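Large adhesion protein (Lap) involved in biofilm formation (Marinobacter hydrocarbonoclasticus, PDB 6XI3) probably helps a marine bacterium form biofilms, its tandem Ig-like beta-sandwich repeats binding calcium between one another and forming the extended region of the adhesin. Local coordinates at residues 134-139 with 215-219; 224-228 with 294-298; 231-236 with 313-317; 259-265 with 286-292; 342-346 with 395-399. All coordinates share one frame; numbering follows the deposited sequence.

Interaction 1: 134-139 with 215-219. With CA (calcium ion), chain D.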
# COMPACT_ATOMS: atom_id res chain seq x y z
N ILE A 134 -15.93 -6.59 0.76
CA ILE A 134 -15.28 -5.28 0.91
C ILE A 134 -15.77 -4.45 -0.27
O ILE A 134 -15.40 -4.75 -1.41
CB ILE A 134 -13.75 -5.41 0.96
CG1 ILE A 134 -13.31 -6.23 2.18
CG2 ILE A 134 -13.06 -4.05 0.93
CD1 ILE A 134 -11.91 -6.83 2.03
N ASP A 135 -16.58 -3.45 0.03
CA ASP A 135 -17.14 -2.51 -0.96
C ASP A 135 -16.15 -1.36 -1.17
O ASP A 135 -16.23 -0.37 -0.44
CB ASP A 135 -18.53 -2.05 -0.52
CG ASP A 135 -19.27 -1.27 -1.58
OD1 ASP A 135 -18.62 -0.61 -2.44
OD2 ASP A 135 -20.51 -1.30 -1.53
N ASN A 136 -15.33 -1.46 -2.23
CA ASN A 136 -14.29 -0.48 -2.61
C ASN A 136 -14.95 0.85 -2.95
O ASN A 136 -14.31 1.88 -2.66
CB ASN A 136 -13.38 -0.97 -3.74
CG ASN A 136 -12.54 -2.13 -3.29
OD1 ASN A 136 -12.04 -2.09 -2.18
ND2 ASN A 136 -12.38 -3.17 -4.11
N THR A 137 -16.16 0.84 -3.52
CA THR A 137 -16.88 2.08 -3.92
C THR A 137 -17.41 2.85 -2.71
O THR A 137 -17.22 4.06 -2.68
CB THR A 137 -18.02 1.80 -4.90
OG1 THR A 137 -17.49 0.93 -5.91
CG2 THR A 137 -18.57 3.06 -5.52
N ALA A 138 -18.06 2.20 -1.74
CA ALA A 138 -18.61 2.88 -0.54
C ALA A 138 -17.58 2.93 0.61
O ALA A 138 -17.81 3.68 1.56
CB ALA A 138 -19.89 2.20 -0.09
N GLN A 139 -16.48 2.17 0.53
CA GLN A 139 -15.44 2.03 1.61
C GLN A 139 -16.14 1.47 2.85
O GLN A 139 -16.09 2.10 3.92
CB GLN A 139 -14.73 3.36 1.87
CG GLN A 139 -14.17 3.97 0.58
CD GLN A 139 -13.15 5.08 0.74
OE1 GLN A 139 -12.34 5.10 1.66
NE2 GLN A 139 -13.10 5.94 -0.24
N GLY A 215 -8.74 -9.77 3.33
CA GLY A 215 -9.21 -9.42 1.99
C GLY A 215 -8.47 -8.21 1.50
O GLY A 215 -7.77 -7.56 2.30
N THR A 216 -8.72 -7.85 0.26
CA THR A 216 -8.04 -6.70 -0.37
C THR A 216 -8.97 -5.48 -0.36
O THR A 216 -10.13 -5.59 -0.78
CB THR A 216 -7.66 -7.01 -1.81
OG1 THR A 216 -6.97 -8.25 -1.70
CG2 THR A 216 -6.82 -5.92 -2.44
N PHE A 217 -8.39 -4.34 -0.03
CA PHE A 217 -9.04 -3.02 -0.08
C PHE A 217 -8.34 -2.23 -1.18
O PHE A 217 -7.09 -2.10 -1.19
CB PHE A 217 -8.94 -2.38 1.30
CG PHE A 217 -9.79 -1.15 1.51
CD1 PHE A 217 -11.05 -1.03 0.95
CD2 PHE A 217 -9.30 -0.09 2.28
CE1 PHE A 217 -11.80 0.11 1.15
CE2 PHE A 217 -10.07 1.04 2.51
CZ PHE A 217 -11.33 1.13 1.94
N ASP A 218 -9.13 -1.73 -2.12
CA ASP A 218 -8.64 -0.92 -3.25
C ASP A 218 -9.71 0.12 -3.51
O ASP A 218 -10.38 0.03 -4.55
CB ASP A 218 -8.29 -1.79 -4.46
CG ASP A 218 -7.54 -0.99 -5.53
OD1 ASP A 218 -7.37 0.24 -5.36
OD2 ASP A 218 -7.15 -1.59 -6.54
N ALA A 219 -9.82 1.10 -2.62
CA ALA A 219 -10.78 2.23 -2.73
C ALA A 219 -10.14 3.44 -3.44
O ALA A 219 -10.89 4.30 -3.97
CB ALA A 219 -11.31 2.58 -1.37
CA CA D . -5.49 1.43 -4.47
O HOH W 1 -13.81 4.29 -3.50
O HOH W 2 -11.42 -6.06 -3.20
O HOH W 3 -4.45 1.37 -6.59
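At the calcium-binding end of an Ig-like beta-sandwich repeat, Asn136, in the turn that follows strand 126-135, meets Asp218, just past the end of strand 208-217. The two strands belong to opposite sheets of the sandwich. Asn136 OD1 accepts the backbone N of Asp218 at 2.9 Å in a nearly straight bond (171° at the hydrogen), although the donor stands well above the carbonyl plane of the amide and not on a lone pair. With CG beside its backbone N (chi1 -67°), the Asn136 amide slides past the Phe217 ring in the opposite direction, the two planes 35° apart. Ile134 packs beside it: CG2 touches Phe217 CD1 at 3.6 Å and CD1 lies 3.7 Å from Gly215 CA. Gln139 CB comes to the ring edge near CZ, and Gln139 CG packs on the Ala219 methyl, 3.7 Å from its CB. The turn carries its own Asx motif, Asp135 OD1 accepting from Ala138 N. Two waters join the backbones: one donates to both Asn136 O and Ala219 O, the other accepts from Asn136 ND2 and donates to Thr216 O. By bonding to the backbone N of Asp218, Asn136 probably helps place this ligand, as a second-shell residue to the calcium ion, whose shell also takes in Asp192, Thr220, Asp246 and Asn302 where one repeat joins the next. Asp218 itself reaches the metal through OD1 alone of its two carboxylate oxygens, at 2.4 Å from the calcium ion.

Interaction 2: 224-228 with 294-298. With EDT ({[-(bis-carboxymethyl-amino)-ethyl]-carboxymethyl-amino}-acetic acid), chain I.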
# COMPACT_ATOMS: atom_id res chain seq x y z
N LEU A 224 0.79 9.11 -9.78
CA LEU A 224 2.07 9.80 -9.52
C LEU A 224 2.17 10.93 -10.55
O LEU A 224 1.80 10.70 -11.71
CB LEU A 224 3.25 8.81 -9.60
CG LEU A 224 4.63 9.44 -9.35
CD1 LEU A 224 5.59 8.48 -8.67
CD2 LEU A 224 5.25 9.93 -10.65
N THR A 225 2.55 12.12 -10.09
CA THR A 225 2.96 13.22 -10.98
C THR A 225 4.44 13.53 -10.73
O THR A 225 4.90 13.31 -9.62
CB THR A 225 2.08 14.45 -10.79
OG1 THR A 225 2.40 15.02 -9.53
CG2 THR A 225 0.59 14.14 -10.91
N VAL A 226 5.13 14.05 -11.75
CA VAL A 226 6.52 14.54 -11.60
C VAL A 226 6.59 15.91 -12.26
O VAL A 226 5.85 16.16 -13.21
CB VAL A 226 7.57 13.56 -12.16
CG1 VAL A 226 7.49 13.37 -13.67
CG2 VAL A 226 8.98 14.00 -11.75
N SER A 227 7.42 16.80 -11.72
CA SER A 227 7.62 18.11 -12.36
C SER A 227 9.10 18.48 -12.26
O SER A 227 9.80 18.05 -11.29
CB SER A 227 6.66 19.14 -11.82
OG SER A 227 7.18 19.80 -10.70
N VAL A 228 9.58 19.16 -13.29
CA VAL A 228 10.94 19.72 -13.32
C VAL A 228 10.80 21.12 -12.76
O VAL A 228 10.26 21.93 -13.47
CB VAL A 228 11.50 19.67 -14.75
CG1 VAL A 228 12.95 20.11 -14.80
CG2 VAL A 228 11.34 18.27 -15.31
N VAL A 294 12.19 13.57 -18.08
CA VAL A 294 12.24 13.06 -16.70
C VAL A 294 11.07 12.11 -16.56
O VAL A 294 9.93 12.51 -16.87
CB VAL A 294 12.15 14.20 -15.68
CG1 VAL A 294 12.07 13.66 -14.26
CG2 VAL A 294 13.33 15.15 -15.85
N GLU A 295 11.36 10.89 -16.11
CA GLU A 295 10.32 9.92 -15.74
C GLU A 295 10.49 9.55 -14.27
O GLU A 295 11.65 9.47 -13.81
CB GLU A 295 10.42 8.68 -16.61
CG GLU A 295 9.47 7.59 -16.10
CD GLU A 295 8.69 6.92 -17.19
OE1 GLU A 295 9.29 6.06 -17.87
OE2 GLU A 295 7.49 7.28 -17.38
N ALA A 296 9.36 9.37 -13.58
CA ALA A 296 9.29 8.97 -12.16
C ALA A 296 8.32 7.79 -12.06
O ALA A 296 7.28 7.84 -12.71
CB ALA A 296 8.82 10.14 -11.32
N THR A 297 8.67 6.79 -11.25
CA THR A 297 7.87 5.57 -11.03
C THR A 297 7.94 5.21 -9.54
O THR A 297 9.03 5.30 -8.92
CB THR A 297 8.41 4.41 -11.87
OG1 THR A 297 8.43 4.81 -13.24
CG2 THR A 297 7.60 3.14 -11.74
N ALA A 298 6.80 4.84 -8.99
CA ALA A 298 6.67 4.30 -7.63
C ALA A 298 5.72 3.12 -7.70
O ALA A 298 5.21 2.82 -8.80
CB ALA A 298 6.17 5.37 -6.70
O20 EDT I . -0.00 12.72 -14.64
C5 EDT I . -0.84 11.98 -14.08
O19 EDT I . -1.66 12.44 -13.19
C4 EDT I . -0.93 10.54 -14.58
N3 EDT I . -0.43 10.30 -15.97
C2 EDT I . -0.95 11.25 -17.02
C1 EDT I . -2.47 11.38 -17.06
O18 EDT I . -2.99 12.54 -16.95
O17 EDT I . -3.16 10.35 -17.24
C6 EDT I . -0.77 8.94 -16.42
C7 EDT I . 0.23 8.00 -15.86
N8 EDT I . 0.44 6.88 -16.79
C9 EDT I . 1.87 6.59 -16.92
C10 EDT I . 2.23 5.67 -18.08
O16 EDT I . 3.28 5.92 -18.70
O15 EDT I . 1.50 4.69 -18.35
C11 EDT I . -0.32 5.69 -16.35
C12 EDT I . 0.42 4.84 -15.32
O13 EDT I . 0.94 5.39 -14.33
O14 EDT I . 0.47 3.59 -15.46
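Leu224 and Ala296 meet in the hydrophobic core of a beta-sandwich, where strand 223-232 of one sheet faces strand 290-299 of the other. The short segments run roughly antiparallel, 150° between their directions, with axes 7.2 Å apart at closest approach. No hydrogen bond crosses between them, and the contact is made by side chains. Packing is tightest at Leu224, whose isobutyl group, CG anti to the backbone N, spreads its two methyls over two alanines: CD2 touches Ala296 CB at 3.6 Å, while CD1 sits 3.7 Å from Ala298 CB. Val226 comes next along the strand, its CB 3.7 Å from Ala296 CB, so this one methyl is held between a leucine and a valine. The small alanine side chains are consistent with the close approach of the backbones here, and Tyr277 touches the same group of side chains.

Toward the other end fewer atoms meet: Val226 CG2 is 4.0 Å from Val294 CG1, the side chains slanting across each other, and Val228, partly exposed, offers a single methyl, CG2, 3.7 Å from Val294 CG2. The outer faces differ altogether: Thr225 and Ser227 turn their side chains away from the core, as does Thr297, whose hydroxyl bonds to Ser307. Thr225 OG1 pairs with Thr243 on the neighbouring strand. Outside the core, a bound EDTA molecule lies by the strand in a pocket that also includes Asp223, Val306, Ser307 and Asp308, and the methyl CG2 of Thr225 stands 3.6 Å from its carboxylate atom O19.

Interaction 3: 231-236 with 313-317. With CA (calcium ion), chain B.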
# COMPACT_ATOMS: atom_id res chain seq x y z
N VAL A 231 16.04 23.48 -13.95
CA VAL A 231 17.33 22.97 -14.47
C VAL A 231 18.35 24.10 -14.33
O VAL A 231 18.22 25.13 -15.01
CB VAL A 231 17.20 22.47 -15.91
CG1 VAL A 231 18.57 22.10 -16.48
CG2 VAL A 231 16.23 21.30 -16.00
N ASP A 232 19.32 23.93 -13.46
CA ASP A 232 20.37 24.96 -13.28
C ASP A 232 21.49 24.60 -14.26
O ASP A 232 22.26 23.66 -13.98
CB ASP A 232 20.80 25.03 -11.81
CG ASP A 232 21.82 26.13 -11.57
OD1 ASP A 232 22.57 26.49 -12.55
OD2 ASP A 232 21.89 26.60 -10.43
N SER A 233 21.53 25.25 -15.43
CA SER A 233 22.50 24.93 -16.50
C SER A 233 23.92 25.37 -16.11
O SER A 233 24.88 24.83 -16.68
CB SER A 233 22.06 25.52 -17.84
OG SER A 233 20.94 24.79 -18.34
N THR A 234 24.07 26.30 -15.17
CA THR A 234 25.40 26.73 -14.65
C THR A 234 25.97 25.64 -13.74
O THR A 234 27.09 25.15 -13.99
CB THR A 234 25.29 28.10 -13.96
OG1 THR A 234 24.79 28.99 -14.96
CG2 THR A 234 26.60 28.59 -13.38
N ALA A 235 25.21 25.20 -12.75
CA ALA A 235 25.64 24.15 -11.80
C ALA A 235 25.49 22.75 -12.43
O ALA A 235 26.01 21.81 -11.85
CB ALA A 235 24.86 24.28 -10.51
N GLN A 236 24.81 22.63 -13.59
CA GLN A 236 24.43 21.34 -14.25
C GLN A 236 23.74 20.44 -13.22
O GLN A 236 24.18 19.29 -12.99
CB GLN A 236 25.62 20.64 -14.91
CG GLN A 236 26.39 21.54 -15.87
CD GLN A 236 27.75 20.98 -16.21
OE1 GLN A 236 28.74 21.29 -15.57
NE2 GLN A 236 27.81 20.12 -17.20
N SER A 313 14.92 21.31 -20.11
CA SER A 313 15.86 21.82 -21.12
C SER A 313 17.18 22.16 -20.44
O SER A 313 17.15 22.68 -19.31
CB SER A 313 15.26 22.99 -21.85
OG SER A 313 16.10 23.37 -22.91
N LEU A 314 18.28 21.75 -21.06
CA LEU A 314 19.64 21.91 -20.51
C LEU A 314 20.41 22.75 -21.53
O LEU A 314 20.30 22.46 -22.75
CB LEU A 314 20.27 20.53 -20.29
CG LEU A 314 21.69 20.50 -19.74
CD1 LEU A 314 21.80 21.25 -18.43
CD2 LEU A 314 22.18 19.06 -19.57
N ASP A 315 21.07 23.80 -21.04
CA ASP A 315 21.90 24.68 -21.90
C ASP A 315 23.14 25.07 -21.11
O ASP A 315 23.25 26.26 -20.75
CB ASP A 315 21.07 25.87 -22.40
CG ASP A 315 21.75 26.67 -23.50
OD1 ASP A 315 22.84 26.26 -23.92
OD2 ASP A 315 21.14 27.67 -23.96
N ALA A 316 24.00 24.09 -20.79
CA ALA A 316 25.24 24.32 -19.98
C ALA A 316 26.36 24.93 -20.85
O ALA A 316 27.26 25.54 -20.31
CB ALA A 316 25.67 23.05 -19.32
N THR A 317 26.28 24.80 -22.17
CA THR A 317 27.30 25.28 -23.14
C THR A 317 26.65 26.16 -24.21
O THR A 317 25.74 25.70 -24.92
CB THR A 317 28.03 24.10 -23.79
OG1 THR A 317 28.54 23.25 -22.76
CG2 THR A 317 29.16 24.52 -24.70
CA CA B . 23.77 24.92 -25.47
O HOH W 4 27.53 25.45 -17.64
O HOH W 5 23.49 26.67 -27.07
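Val231 and Leu314 cross at about a right angle, the branch CG1 of the valine meeting CD1 of the leucine at 3.9 Å. Because Val231 CG1 lies anti to the backbone N (chi1 173°), the same methyl is also pressed toward the neighbouring backbone, 3.2 Å from Ser313 O. Leu314 reaches in from the side: its CD1 comes within 3.6 Å of Ser233 OG. That hydroxyl, turned to the side of its own backbone N, points at the other segment and accepts the backbone N of Asp315 at 2.9 Å, close to straight at 167°. Next to it Ala316 offers its methyl, which sits between Ser233 O and the chain of Gln236, CG of the glutamine lying 3.8 Å from Ala316 CB. These residues belong to the end of an Ig-like beta-sandwich repeat, where the turn after strand 223-232 meets the chain leaving strand 305-314 for the next repeat. An Asx motif shapes the turn, Asp232 OD1 taking Ala235 N from above its carboxylate plane. A water donates to Ser233 O and Ala316 O and so joins the two backbones. On the far side of the exit chain, Asp315 OD1 and Thr317 O bind the calcium ion, each 2.2 Å from the metal, with Asp289, Asp343 and Asn399 in the same shell. The side chain of Asn399 also donates to Leu314 O.

Interaction 4: 259-265 with 286-292. With CA (calcium ion), chain B.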
# COMPACT_ATOMS: atom_id res chain seq x y z
N ASP A 259 18.59 12.61 -21.96
CA ASP A 259 19.02 13.77 -22.77
C ASP A 259 18.74 13.44 -24.25
O ASP A 259 18.21 12.37 -24.52
CB ASP A 259 20.46 14.15 -22.46
CG ASP A 259 21.56 13.28 -23.08
OD1 ASP A 259 21.26 12.32 -23.82
OD2 ASP A 259 22.71 13.54 -22.73
N SER A 260 19.08 14.39 -25.12
CA SER A 260 18.77 14.39 -26.57
C SER A 260 19.64 13.37 -27.32
O SER A 260 19.34 13.11 -28.48
CB SER A 260 18.95 15.78 -27.13
OG SER A 260 20.26 16.29 -26.90
N ALA A 261 20.66 12.81 -26.67
CA ALA A 261 21.60 11.82 -27.27
C ALA A 261 21.32 10.41 -26.71
O ALA A 261 22.01 9.45 -27.10
CB ALA A 261 23.03 12.25 -27.01
N GLY A 262 20.34 10.29 -25.83
CA GLY A 262 19.96 9.01 -25.22
C GLY A 262 20.72 8.70 -23.93
O GLY A 262 20.57 7.57 -23.46
N ASN A 263 21.51 9.63 -23.39
CA ASN A 263 22.24 9.40 -22.10
C ASN A 263 21.21 9.48 -20.97
O ASN A 263 20.23 10.27 -21.11
CB ASN A 263 23.38 10.39 -21.87
CG ASN A 263 24.37 10.40 -23.03
OD1 ASN A 263 24.93 9.36 -23.37
ND2 ASN A 263 24.58 11.55 -23.64
N VAL A 264 21.39 8.68 -19.92
CA VAL A 264 20.39 8.55 -18.83
C VAL A 264 21.12 8.78 -17.50
O VAL A 264 22.15 8.16 -17.31
CB VAL A 264 19.72 7.16 -18.83
CG1 VAL A 264 18.68 7.06 -17.71
CG2 VAL A 264 19.08 6.83 -20.17
N VAL A 265 20.57 9.62 -16.64
CA VAL A 265 20.97 9.75 -15.21
C VAL A 265 19.82 9.19 -14.37
O VAL A 265 18.66 9.52 -14.68
CB VAL A 265 21.27 11.22 -14.88
CG1 VAL A 265 21.15 11.53 -13.40
CG2 VAL A 265 22.62 11.65 -15.42
N SER A 286 26.68 14.80 -16.68
CA SER A 286 26.94 13.76 -17.71
C SER A 286 26.03 13.93 -18.93
O SER A 286 26.22 13.20 -19.90
CB SER A 286 26.84 12.36 -17.15
OG SER A 286 25.49 12.02 -16.87
N LEU A 287 25.06 14.85 -18.91
CA LEU A 287 24.09 14.95 -20.03
C LEU A 287 24.46 16.10 -20.98
O LEU A 287 25.11 17.04 -20.57
CB LEU A 287 22.69 15.14 -19.47
CG LEU A 287 22.23 14.04 -18.52
CD1 LEU A 287 20.80 14.30 -18.09
CD2 LEU A 287 22.35 12.65 -19.16
N VAL A 288 24.01 16.01 -22.22
CA VAL A 288 24.36 17.03 -23.23
C VAL A 288 23.18 17.98 -23.32
O VAL A 288 22.05 17.59 -22.95
CB VAL A 288 24.68 16.38 -24.59
CG1 VAL A 288 25.87 15.43 -24.47
CG2 VAL A 288 23.47 15.66 -25.19
N ASP A 289 23.42 19.13 -23.95
CA ASP A 289 22.40 20.19 -24.09
C ASP A 289 21.25 19.71 -24.97
O ASP A 289 21.46 18.83 -25.86
CB ASP A 289 23.03 21.47 -24.62
CG ASP A 289 23.87 22.20 -23.57
OD1 ASP A 289 24.00 21.69 -22.38
OD2 ASP A 289 24.32 23.30 -23.92
N GLY A 290 20.09 20.33 -24.77
CA GLY A 290 18.86 20.05 -25.54
C GLY A 290 17.74 19.63 -24.60
O GLY A 290 17.84 19.89 -23.37
N ASN A 291 16.70 19.04 -25.16
CA ASN A 291 15.52 18.55 -24.40
C ASN A 291 15.96 17.50 -23.38
O ASN A 291 16.89 16.67 -23.67
CB ASN A 291 14.43 17.98 -25.33
CG ASN A 291 13.80 19.03 -26.22
OD1 ASN A 291 13.95 20.23 -25.97
ND2 ASN A 291 13.10 18.59 -27.25
N LEU A 292 15.32 17.53 -22.22
CA LEU A 292 15.42 16.46 -21.20
C LEU A 292 14.04 15.85 -21.07
O LEU A 292 13.06 16.61 -21.15
CB LEU A 292 15.83 17.08 -19.87
CG LEU A 292 17.22 17.69 -19.82
CD1 LEU A 292 17.54 18.09 -18.40
CD2 LEU A 292 18.29 16.73 -20.35
CA CA B . 23.77 24.92 -25.47
O HOH W 6 19.66 16.95 -24.32
O HOH W 7 24.84 9.83 -17.82
O HOH W 5 23.49 26.67 -27.07
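Hydrogen bonds at Asp259 dominate the contact with Val288. The carboxylate stands between its backbone N and carbonyl carbon (chi1 77°), which folds it back over its own turn. Its OD2 accepts Val288 N at 2.8 Å across the contact, on the anti side and somewhat out of the carboxylate plane, while its syn lone pair takes the amide of Asn263, ND2 lying 2.9 Å from Asp259 OD2. OD1 serves the turn itself, receiving Ala261 N and Asn263 N from opposite faces of the carboxylate. Four N-H groups therefore hold this buried side chain, probably favouring its charged form.

Water carries a second set of bonds. One molecule accepts Ser260 N and donates to Val288 O and Asn291 O; Ser260 OG lies near it and 3.0 Å from Asp289 O. Another water donates to Val264 O and is hydrogen-bonded to Ser286 OG.

Apolar contacts fill the rest. Leu287 CD2 lies against Asn263 CB at 3.7 Å and, in an oblique crossing, against Val265 CG2 at 3.9 Å. Val288 CG2 meets the methyl of Ala261, also 3.9 Å from CB, and Leu292 CD2 packs on Asp259 CA.

Metal binding is left to Asp289, which turns away from segment 259-265: its OD2 binds calcium, while OD1 accepts Ala316 N. Segment 259-265 forms a type I beta turn, Asp259 to Gly262, with an Asx turn at Asp259, in the hairpin between strands 252-258 and 264-270 of the Ig-like sandwich, and is bonded to the loop that carries Asp289, a calcium ligand between repeats.

Interaction 5: 342-346 with 395-399. With CA (calcium ion), chain B.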
# COMPACT_ATOMS: atom_id res chain seq x y z
N ALA A 342 31.26 25.31 -30.70
CA ALA A 342 30.92 24.92 -29.32
C ALA A 342 29.45 24.49 -29.31
O ALA A 342 28.64 25.14 -29.99
CB ALA A 342 31.21 26.09 -28.39
N ASP A 343 29.15 23.37 -28.64
CA ASP A 343 27.79 22.79 -28.48
C ASP A 343 27.15 22.43 -29.83
O ASP A 343 25.90 22.54 -29.97
CB ASP A 343 26.87 23.72 -27.70
CG ASP A 343 25.76 22.90 -27.03
OD1 ASP A 343 26.03 21.71 -26.74
OD2 ASP A 343 24.65 23.42 -26.85
N VAL A 344 27.96 22.03 -30.82
CA VAL A 344 27.48 21.37 -32.06
C VAL A 344 27.93 19.91 -32.01
O VAL A 344 29.13 19.69 -31.96
CB VAL A 344 28.03 22.06 -33.32
CG1 VAL A 344 27.51 21.38 -34.57
CG2 VAL A 344 27.70 23.54 -33.35
N ALA A 345 26.99 18.96 -31.97
CA ALA A 345 27.25 17.51 -31.87
C ALA A 345 28.25 17.16 -32.97
O ALA A 345 28.09 17.60 -34.11
CB ALA A 345 25.97 16.72 -32.01
N PRO A 346 29.31 16.41 -32.66
CA PRO A 346 30.19 15.88 -33.69
C PRO A 346 29.38 15.08 -34.73
O PRO A 346 28.35 14.51 -34.38
CB PRO A 346 31.14 15.00 -32.90
CG PRO A 346 31.20 15.67 -31.56
CD PRO A 346 29.76 16.03 -31.30
N ALA A 395 25.73 26.10 -38.75
CA ALA A 395 25.47 24.76 -38.20
C ALA A 395 24.42 24.88 -37.10
O ALA A 395 24.30 25.96 -36.49
CB ALA A 395 26.75 24.13 -37.71
N GLN A 396 23.71 23.79 -36.83
CA GLN A 396 22.67 23.69 -35.77
C GLN A 396 23.31 23.22 -34.45
O GLN A 396 23.92 22.12 -34.40
CB GLN A 396 21.55 22.78 -36.26
CG GLN A 396 20.88 23.31 -37.52
CD GLN A 396 20.09 24.57 -37.25
OE1 GLN A 396 19.22 24.59 -36.38
NE2 GLN A 396 20.41 25.63 -37.98
N GLY A 397 23.23 24.07 -33.42
CA GLY A 397 23.65 23.75 -32.05
C GLY A 397 22.65 22.81 -31.39
O GLY A 397 21.53 22.63 -31.91
N ARG A 398 23.04 22.21 -30.29
CA ARG A 398 22.19 21.26 -29.53
C ARG A 398 20.92 21.91 -28.98
O ARG A 398 19.98 21.14 -28.66
CB ARG A 398 22.99 20.68 -28.38
CG ARG A 398 24.06 19.71 -28.82
CD ARG A 398 24.34 18.69 -27.75
NE ARG A 398 25.39 17.74 -28.11
CZ ARG A 398 26.69 18.02 -28.06
NH1 ARG A 398 27.11 19.22 -27.69
NH2 ARG A 398 27.57 17.08 -28.35
N ASN A 399 20.88 23.23 -28.78
CA ASN A 399 19.64 23.89 -28.28
C ASN A 399 18.83 24.41 -29.48
O ASN A 399 17.95 25.23 -29.26
CB ASN A 399 19.92 24.95 -27.23
CG ASN A 399 20.42 24.32 -25.95
OD1 ASN A 399 21.62 24.30 -25.71
ND2 ASN A 399 19.51 23.77 -25.17
CA CA B . 23.77 24.92 -25.47
O HOH W 8 24.26 19.94 -32.66
O HOH W 5 23.49 26.67 -27.07
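Asp343 meets Arg398 twice, once by backbone and once by side chain. Its carbonyl O accepts Arg398 N at 2.9 Å, the donor nearly in line with the C=O bond (168°), and Gly397 CA adds a CH...O contact to the same oxygen. The carboxylate divides its two oxygens. OD1 forms a salt bridge with Arg398, NH1 to OD1 2.9 Å: NH1 approaches OD1 from its anti side, tilted 26° out of the carboxylate plane, while OD1 lies in the guanidinium plane. OD2 goes to the calcium ion, 2.2 Å away, so cation and metal both draw on the one carboxylate and probably keep it ionised. With CG anti to its backbone N (chi1 -155°), Asp343 sets OD2 toward the metal. Arg398 runs extended to NE, and Ala345 CA lies over one face of the guanidinium, offset toward its rim, 3.6 Å from NH2; Pro346 CD touches nearby.

Asn399 uses both ends of its amide. OD1 binds calcium, and ND2 donates to Leu314 O, which fixes which way round the amide faces. Asn399 OD1 and Asp343 OD2 lie 3.4 Å apart as two ligands of the one ion, not as a hydrogen bond. A water accepts Ala345 N and donates to Gln396 O, linking the two backbones beside Val344, whose CG1 lies 3.7 Å from Gln396 O and more loosely by Ala395 CB.

The loop between strands 334-342 and 349-356 thus meets the chain leaving strand 387-396. Val344 tucks in against Leu403 on strand 402-411, and Arg398 reaches across to Val288 and Asp289 of the preceding repeat.

In the fold
Interaction 1 closes one Ig-like repeat and comes first along the chain; the others lie in the next two. Interactions 2, 3 and 4 belong to one sandwich: 2 joins its sheets through strands 223-232 and 290-299, with 3 about 20 Å away (centres) and 4 about 17 Å. Interaction 4 lies within the chain spans of both 2 and 3. Interactions 3, 4 and 5, with centres 11 to 15 Å apart, meet at one calcium ion: 3 and 4 supply ligands from one repeat, 5 from the following one. Interaction 1 lies about 47 Å from 3 and supplies one ligand, Asp218, to the equivalent ion one repeat earlier, consistent with calcium stiffening each junction of an extended rod.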